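Local coordinates for L-arabinose ABC transporter, periplasmic L-arabinose-binding protein (Burkholderia thailandensis, PDB 4KZK) that binds beta-D-galactopyranose between its two lobes and probably hands L-arabinose and related sugars to an ABC transporter for uptake, at residues A83-A88 with A109-R114; I222-H227 with R253-D258; A206-M209 with G215-N218. All blocks are in the same frame, centred on the assembly; numbering follows the deposited sequence. Where two conformers were deposited one is given.

Contact 1. Residues A83-A88 with A109-R114; sequences ALDSLA and AAKAKR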
loop_
_atom_site.group_PDB
_atom_site.type_symbol
_atom_site.label_atom_id
_atom_site.label_comp_id
_atom_site.label_asym_id
_atom_site.label_seq_id
_atom_site.Cartn_x
_atom_site.Cartn_y
_atom_site.Cartn_z
ATOM N N ALA A 83 17.071 13.969 2.489
ATOM C CA ALA A 83 15.890 14.624 1.914
ATOM C C ALA A 83 15.464 15.805 2.781
ATOM O O ALA A 83 15.135 16.877 2.281
ATOM C CB ALA A 83 14.744 13.636 1.787
ATOM N N LEU A 84 15.459 15.614 4.084
ATOM C CA LEU A 84 15.069 16.678 4.993
ATOM C C LEU A 84 16.100 17.816 4.975
ATOM O O LEU A 84 15.709 18.990 5.023
ATOM C CB LEU A 84 14.894 16.129 6.406
ATOM C CG LEU A 84 13.901 14.978 6.625
ATOM C CD1 LEU A 84 13.943 14.537 8.088
ATOM C CD2 LEU A 84 12.498 15.318 6.144
ATOM N N ASP A 85 17.391 17.484 4.853
ATOM C CA ASP A 85 18.433 18.505 4.700
ATOM C C ASP A 85 18.156 19.333 3.451
ATOM O O ASP A 85 18.279 20.569 3.466
ATOM C CB ASP A 85 19.817 17.860 4.547
ATOM C CG ASP A 85 20.321 17.186 5.808
ATOM O OD1 ASP A 85 19.747 17.369 6.905
ATOM O OD2 ASP A 85 21.337 16.469 5.672
ATOM N N SER A 86 17.828 18.660 2.349
ATOM C CA SER A 86 17.587 19.365 1.079
ATOM C C SER A 86 16.391 20.298 1.186
ATOM O O SER A 86 16.413 21.426 0.666
ATOM C CB SER A 86 17.382 18.381 -0.088
ATOM O OG SER A 86 17.397 19.063 -1.352
ATOM N N LEU A 87 15.335 19.815 1.836
ATOM C CA LEU A 87 14.133 20.609 2.033
ATOM C C LEU A 87 14.421 21.842 2.875
ATOM O O LEU A 87 13.936 22.942 2.542
ATOM C CB LEU A 87 13.017 19.754 2.641
ATOM C CG LEU A 87 12.423 18.699 1.702
ATOM C CD1 LEU A 87 11.469 17.786 2.466
ATOM C CD2 LEU A 87 11.721 19.357 0.528
ATOM N N ALA A 88 15.249 21.695 3.906
ATOM C CA ALA A 88 15.648 22.841 4.726
ATOM C C ALA A 88 16.506 23.841 3.942
ATOM O O ALA A 88 16.306 25.059 4.047
ATOM C CB ALA A 88 16.349 22.372 5.980
ATOM N N ALA A 109 11.108 13.698 13.306
ATOM C CA ALA A 109 10.413 14.739 14.029
ATOM C C ALA A 109 11.398 15.769 14.566
ATOM O O ALA A 109 11.148 16.986 14.492
ATOM C CB ALA A 109 9.600 14.126 15.155
ATOM N N ALA A 110 12.508 15.291 15.110
ATOM C CA ALA A 110 13.500 16.195 15.683
ATOM C C ALA A 110 14.113 17.095 14.611
ATOM O O ALA A 110 14.286 18.301 14.821
ATOM C CB ALA A 110 14.585 15.420 16.416
ATOM N N LYS A 111 14.442 16.527 13.457
ATOM C CA LYS A 111 15.036 17.327 12.385
ATOM C C LYS A 111 14.044 18.328 11.809
ATOM O O LYS A 111 14.393 19.471 11.555
ATOM C CB LYS A 111 15.630 16.441 11.280
ATOM C CG LYS A 111 16.168 17.233 10.093
ATOM C CD LYS A 111 16.988 16.366 9.142
ATOM C CE LYS A 111 18.409 16.206 9.648
ATOM N NZ LYS A 111 19.247 15.378 8.750
ATOM N N ALA A 112 12.809 17.892 11.572
ATOM C CA ALA A 112 11.793 18.785 11.038
ATOM C C ALA A 112 11.617 19.991 11.963
ATOM O O ALA A 112 11.485 21.132 11.496
ATOM C CB ALA A 112 10.473 18.034 10.857
ATOM N N LYS A 113 11.609 19.732 13.273
ATOM C CA LYS A 113 11.456 20.782 14.278
ATOM C C LYS A 113 12.643 21.747 14.234
ATOM O O LYS A 113 12.457 22.959 14.223
ATOM C CB LYS A 113 11.310 20.170 15.677
ATOM N N ARG A 114 13.857 21.204 14.201
ATOM C CA ARG A 114 15.076 22.013 14.090
ATOM C C ARG A 114 15.026 22.955 12.885
ATOM O O ARG A 114 15.410 24.138 12.975
ATOM C CB ARG A 114 16.295 21.094 13.974
#
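Two neighbouring helices of one Rossmann-like lobe, 77-89 and 105-114, meet where Leu84 and Asp85 face Lys111. The lysine does most of the work, its chain touching the leucine while its amino end reaches the aspartate, a charged pair that suits a partly exposed place between two helices. CG of Lys111 stands anti to the backbone N (chi1 176°), which sends the chain out across the gap between the helices. Its methylenes run obliquely over Leu84, with CD 3.5 Å from Leu84 CB, tighter than carbons usually pack. The same Lys111 CD lies 3.7 Å from Leu84 CD1, and CG of the lysine is 4.0 Å from that methyl. Leucine suits this buried position because CB and one branch tip together offer an apolar surface to the aliphatic part of the lysine.

The two helices belong to successive beta-alpha-beta crossovers of the lobe: helix 77-89 leads from strand 68-73 to strand 94-98, and helix 105-114 from there to strand 118-122. Leu87, on the same helix as Leu84, packs on strand 68-73, so this helix presents one apolar surface to the sheet and another to its neighbour. The two segments come closest, CA to CA, at Leu84 and Ala112, 7.2 Å apart, an approach that the small alanine suits.

The lysine bends about its CG-CD bond (chi3 -82°), turning CE and NZ toward Asp85, whose side chain it crosses nearly at a right angle. NZ of Lys111 donates to Asp85 OD1 at 2.8 Å, a salt bridge in which the amino nitrogen comes to the syn side of OD1, 34° out of the carboxylate plane. Asp85 OD1 is also hydrogen-bonded to Tyr115 OH, so two partners grip one oxygen, while Lys111 NZ has a weak second bond to Ser81 OG.

Contact 2. Residues I222-H227 with R253-D258; sequences IAFTKH and RGIGTD
Ile255 sets its terminal methyl over one face of the Phe224 ring, and this is the tightly packed side of the contact. CD1 of Ile255 is 3.8 Å from the ring centroid of Phe224, 20° off the normal, a CH-pi contact offset toward the rim of the ring. The extended chi2 of Ile255 (160°) carries that methyl forward to the aromatic face. Trp233 meets Phe224 edge-to-face, and both Phe224 and Ile255 touch Met260, so large apolar side chains suit this inner layer.

Whereas Phe224 is buried, Arg253 and Thr225 on the outer side are exposed to solvent. One face of the Arg253 guanidinium lies over the backbone of Thr225, whose N sits 3.8 Å above the plane near its centre. Thr225 OG1 is hydrogen-bonded to Asn221 O one turn back, and Arg253 NH1 lies 2.9 Å from the same OG1. Arg253 NH2 makes a weak bond to Asn221 OD1.

Gly254, whose positive phi glycine adopts easily, completes a Schellman motif ending helix 240-252. The chain then turns toward strand 260-264, the helix-to-strand return of a Rossmann-like alpha/beta lobe, here packed against the end of helix 213-226.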
loop_
_atom_site.group_PDB
_atom_site.type_symbol
_atom_site.label_atom_id
_atom_site.label_comp_id
_atom_site.label_asym_id
_atom_site.label_seq_id
_atom_site.Cartn_x
_atom_site.Cartn_y
_atom_site.Cartn_z
ATOM N N ILE A 222 9.449 -19.961 -2.269
ATOM C CA ILE A 222 9.772 -20.802 -1.118
ATOM C C ILE A 222 8.529 -21.556 -0.640
ATOM O O ILE A 222 8.584 -22.754 -0.351
ATOM C CB ILE A 222 10.399 -19.990 0.040
ATOM C CG1 ILE A 222 11.809 -19.542 -0.356
ATOM C CG2 ILE A 222 10.433 -20.811 1.334
ATOM C CD1 ILE A 222 12.474 -18.580 0.606
ATOM N N ALA A 223 7.403 -20.859 -0.580
ATOM C CA ALA A 223 6.158 -21.457 -0.115
ATOM C C ALA A 223 5.619 -22.507 -1.086
ATOM O O ALA A 223 5.151 -23.571 -0.664
ATOM C CB ALA A 223 5.112 -20.372 0.100
ATOM N N PHE A 224 5.634 -22.195 -2.383
ATOM C CA PHE A 224 5.129 -23.156 -3.375
ATOM C C PHE A 224 5.931 -24.442 -3.340
ATOM O O PHE A 224 5.370 -25.538 -3.439
ATOM C CB PHE A 224 5.164 -22.578 -4.785
ATOM C CG PHE A 224 4.184 -21.465 -5.023
ATOM C CD1 PHE A 224 2.861 -21.582 -4.609
ATOM C CD2 PHE A 224 4.571 -20.299 -5.696
ATOM C CE1 PHE A 224 1.951 -20.565 -4.827
ATOM C CE2 PHE A 224 3.650 -19.274 -5.919
ATOM C CZ PHE A 224 2.337 -19.416 -5.485
ATOM N N THR A 225 7.241 -24.330 -3.196
ATOM C CA THR A 225 8.078 -25.527 -3.097
ATOM C C THR A 225 7.687 -26.439 -1.933
ATOM O O THR A 225 7.690 -27.661 -2.087
ATOM C CB THR A 225 9.563 -25.156 -2.973
ATOM O OG1 THR A 225 9.934 -24.387 -4.115
ATOM C CG2 THR A 225 10.455 -26.397 -2.910
ATOM N N LYS A 226 7.366 -25.863 -0.776
ATOM C CA LYS A 226 6.962 -26.672 0.384
ATOM C C LYS A 226 5.553 -27.229 0.316
ATOM O O LYS A 226 5.253 -28.196 1.005
ATOM C CB LYS A 226 7.069 -25.867 1.676
ATOM C CG LYS A 226 8.472 -25.399 1.955
ATOM C CD LYS A 226 8.658 -24.924 3.389
ATOM C CE LYS A 226 10.012 -24.246 3.524
ATOM N NZ LYS A 226 10.187 -23.522 4.815
ATOM N N HIS A 227 4.679 -26.615 -0.477
ATOM C CA HIS A 227 3.265 -26.991 -0.480
ATOM C C HIS A 227 2.782 -27.377 -1.865
ATOM O O HIS A 227 1.817 -26.816 -2.389
ATOM C CB HIS A 227 2.436 -25.848 0.106
ATOM C CG HIS A 227 2.751 -25.571 1.539
ATOM N ND1 HIS A 227 2.196 -26.299 2.567
ATOM C CD2 HIS A 227 3.590 -24.679 2.117
ATOM C CE1 HIS A 227 2.664 -25.852 3.719
ATOM N NE2 HIS A 227 3.517 -24.875 3.475
ATOM N N ARG A 253 5.879 -21.901 -11.775
ATOM C CA ARG A 253 5.661 -23.263 -11.269
ATOM C C ARG A 253 4.416 -23.974 -11.804
ATOM O O ARG A 253 3.934 -24.928 -11.177
ATOM C CB ARG A 253 5.488 -23.203 -9.766
ATOM C CG ARG A 253 6.524 -22.404 -9.033
ATOM C CD ARG A 253 6.437 -22.813 -7.594
ATOM N NE ARG A 253 7.160 -24.056 -7.343
ATOM C CZ ARG A 253 8.401 -24.112 -6.867
ATOM N NH1 ARG A 253 8.977 -25.288 -6.670
ATOM N NH2 ARG A 253 9.062 -22.990 -6.573
ATOM N N GLY A 254 3.869 -23.509 -12.915
ATOM C CA GLY A 254 2.696 -24.139 -13.496
ATOM C C GLY A 254 1.391 -23.871 -12.774
ATOM O O GLY A 254 0.427 -24.598 -12.978
ATOM N N ILE A 255 1.353 -22.834 -11.940
ATOM C CA ILE A 255 0.120 -22.383 -11.294
ATOM C C ILE A 255 -0.318 -21.117 -12.010
ATOM O O ILE A 255 0.095 -20.003 -11.645
ATOM C CB ILE A 255 0.330 -22.053 -9.805
ATOM C CG1 ILE A 255 0.999 -23.223 -9.080
ATOM C CG2 ILE A 255 -1.003 -21.725 -9.142
ATOM C CD1 ILE A 255 1.651 -22.821 -7.782
ATOM N N GLY A 256 -1.150 -21.299 -13.026
ATOM C CA GLY A 256 -1.623 -20.192 -13.838
ATOM C C GLY A 256 -2.996 -19.704 -13.443
ATOM O O GLY A 256 -3.507 -20.035 -12.379
ATOM N N THR A 257 -3.604 -18.946 -14.348
ATOM C CA THR A 257 -4.800 -18.203 -13.997
ATOM C C THR A 257 -5.994 -19.062 -13.583
ATOM O O THR A 257 -6.775 -18.642 -12.746
ATOM C CB THR A 257 -5.213 -17.217 -15.100
ATOM O OG1 THR A 257 -6.223 -16.350 -14.578
ATOM C CG2 THR A 257 -5.716 -17.955 -16.347
ATOM N N ASP A 258 -6.126 -20.269 -14.114
ATOM C CA ASP A 258 -7.247 -21.109 -13.695
ATOM C C ASP A 258 -7.124 -21.635 -12.264
ATOM O O ASP A 258 -8.136 -21.965 -11.637
ATOM C CB ASP A 258 -7.420 -22.290 -14.653
ATOM C CG ASP A 258 -7.932 -21.868 -16.032
ATOM O OD1 ASP A 258 -8.521 -20.771 -16.173
ATOM O OD2 ASP A 258 -7.771 -22.663 -16.975
#

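Contact 3. Residues A206-M209 with G215-N218; sequences APEM and GAFN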
loop_
_atom_site.group_PDB
_atom_site.type_symbol
_atom_site.label_atom_id
_atom_site.label_comp_id
_atom_site.label_asym_id
_atom_site.label_seq_id
_atom_site.Cartn_x
_atom_site.Cartn_y
_atom_site.Cartn_z
ATOM N N ALA A 206 4.179 -16.620 4.018
ATOM C CA ALA A 206 5.293 -16.398 3.104
ATOM C C ALA A 206 5.938 -15.056 3.478
ATOM O O ALA A 206 5.705 -14.029 2.834
ATOM C CB ALA A 206 4.796 -16.391 1.662
ATOM N N PRO A 207 6.789 -15.062 4.517
ATOM C CA PRO A 207 7.415 -13.839 4.998
ATOM C C PRO A 207 8.427 -13.274 4.001
ATOM O O PRO A 207 9.274 -13.988 3.496
ATOM C CB PRO A 207 8.102 -14.285 6.302
ATOM C CG PRO A 207 8.429 -15.704 6.057
ATOM C CD PRO A 207 7.251 -16.238 5.274
ATOM N N GLU A 208 8.319 -11.986 3.741
ATOM C CA GLU A 208 9.127 -11.278 2.750
ATOM C C GLU A 208 10.324 -10.571 3.357
ATOM O O GLU A 208 10.206 -9.970 4.419
ATOM C CB GLU A 208 8.260 -10.210 2.073
ATOM C CG GLU A 208 7.055 -10.771 1.333
ATOM C CD GLU A 208 6.009 -9.733 1.002
ATOM O OE1 GLU A 208 5.824 -8.780 1.793
ATOM O OE2 GLU A 208 5.367 -9.867 -0.062
ATOM N N MET A 209 11.462 -10.598 2.669
ATOM C CA MET A 209 12.638 -9.869 3.129
ATOM C C MET A 209 12.420 -8.371 2.929
ATOM O O MET A 209 12.843 -7.566 3.756
ATOM C CB MET A 209 13.886 -10.319 2.372
ATOM C CG MET A 209 15.149 -9.621 2.843
ATOM S SD MET A 209 16.650 -10.281 2.108
ATOM C CE MET A 209 16.812 -11.858 2.957
ATOM N N GLY A 215 10.751 -9.189 -3.221
ATOM C CA GLY A 215 10.572 -9.891 -1.936
ATOM C C GLY A 215 9.448 -10.916 -1.960
ATOM O O GLY A 215 9.577 -12.032 -1.441
ATOM N N ALA A 216 8.333 -10.527 -2.562
ATOM C CA ALA A 216 7.192 -11.401 -2.697
ATOM C C ALA A 216 7.476 -12.584 -3.615
ATOM O O ALA A 216 7.049 -13.679 -3.316
ATOM C CB ALA A 216 6.015 -10.612 -3.240
ATOM N N PHE A 217 8.121 -12.323 -4.764
ATOM C CA PHE A 217 8.470 -13.363 -5.728
ATOM C C PHE A 217 9.301 -14.443 -5.027
ATOM O O PHE A 217 9.017 -15.640 -5.126
ATOM C CB PHE A 217 9.205 -12.747 -6.926
ATOM C CG PHE A 217 9.612 -13.743 -7.969
ATOM C CD1 PHE A 217 8.728 -14.135 -8.958
ATOM C CD2 PHE A 217 10.896 -14.273 -7.978
ATOM C CE1 PHE A 217 9.117 -15.054 -9.928
ATOM C CE2 PHE A 217 11.291 -15.196 -8.927
ATOM C CZ PHE A 217 10.398 -15.588 -9.910
ATOM N N ASN A 218 10.316 -14.008 -4.290
ATOM C CA ASN A 218 11.161 -14.964 -3.568
ATOM C C ASN A 218 10.434 -15.700 -2.462
ATOM O O ASN A 218 10.593 -16.902 -2.296
ATOM C CB ASN A 218 12.415 -14.279 -3.012
ATOM C CG ASN A 218 13.339 -13.790 -4.104
ATOM O OD1 ASN A 218 13.337 -14.310 -5.219
ATOM N ND2 ASN A 218 14.118 -12.794 -3.796
HETATM O O HOH W 1 11.632 -12.336 0.376
#
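Glu208, just past the end of strand 203-207, lays its side chain against the first turn of helix 213-226, where Gly215 and Ala216 receive it. The backbones are close: the CA atoms of Glu208 and Gly215 stand 5.1 Å apart. Glycine suits such an approach because it places no side chain between helix and strand end.

From Glu208 CB outward, the first neighbour is the carbonyl oxygen of Gly215, 4.2 Å away. CG moves a little nearer, to 4.0 Å from the same Gly215 O, and also brushes the carbonyl carbon. Its place beside the backbone N of its own residue (chi1 -61°) starts the chain along the helix, and the extended course beyond CG takes the carboxylate from Gly215 to Ala216. Of the two carboxylate oxygens it is OE2 that reaches the alanine, 3.3 Å from Ala216 CB and 3.6 Å from Ala216 CA. The methyl of alanine is small enough to admit the carboxylate there. No direct hydrogen bond ties Glu208 to the helix segment, although a negative group beside the first turn of a helix would probably be favoured by the helix dipole.

The polar link is made by a water. It accepts from Met209 N at 2.9 Å and donates to Gly215 O at 2.8 Å, bridging the strand's exit to the helix backbone. Gly215 N, for its part, is hydrogen-bonded to Asp212 OD1.

Strand 203-207 is an outermost strand of the sheet, and helix 213-226 forms the helix of the crossover to strand 233-236. Ala206 and Glu208 pair by backbone bonds with the adjoining strand 170-175, whose Leu174 touches both Glu208 and Ala216. From helix 240-252 Thr242 meets the same two residues, leaving Glu208 buried among two helices and the strand ends.

Contact 1 belongs to one lobe, contacts 2 and 3 to the other, and the galactose lies between the lobes. Contacts 1 and 2 have their centres about 46 Å apart on opposite sides of the chain's centre; about 33 Å separates the centres of contacts 1 and 3. Contacts 2 and 3, centres about 14 Å apart, both use helix 213-226, its early part in contact 3 and its end in contact 2, and they touch where Ala223 CB packs 4.3 Å from Ala206 CB. Contact 3 comes near the pocket: the Glu208 side chain is about 7 Å from that of the sugar-binding Asn239 and about 10 Å from the galactose. Contact 2 lies away from the pocket.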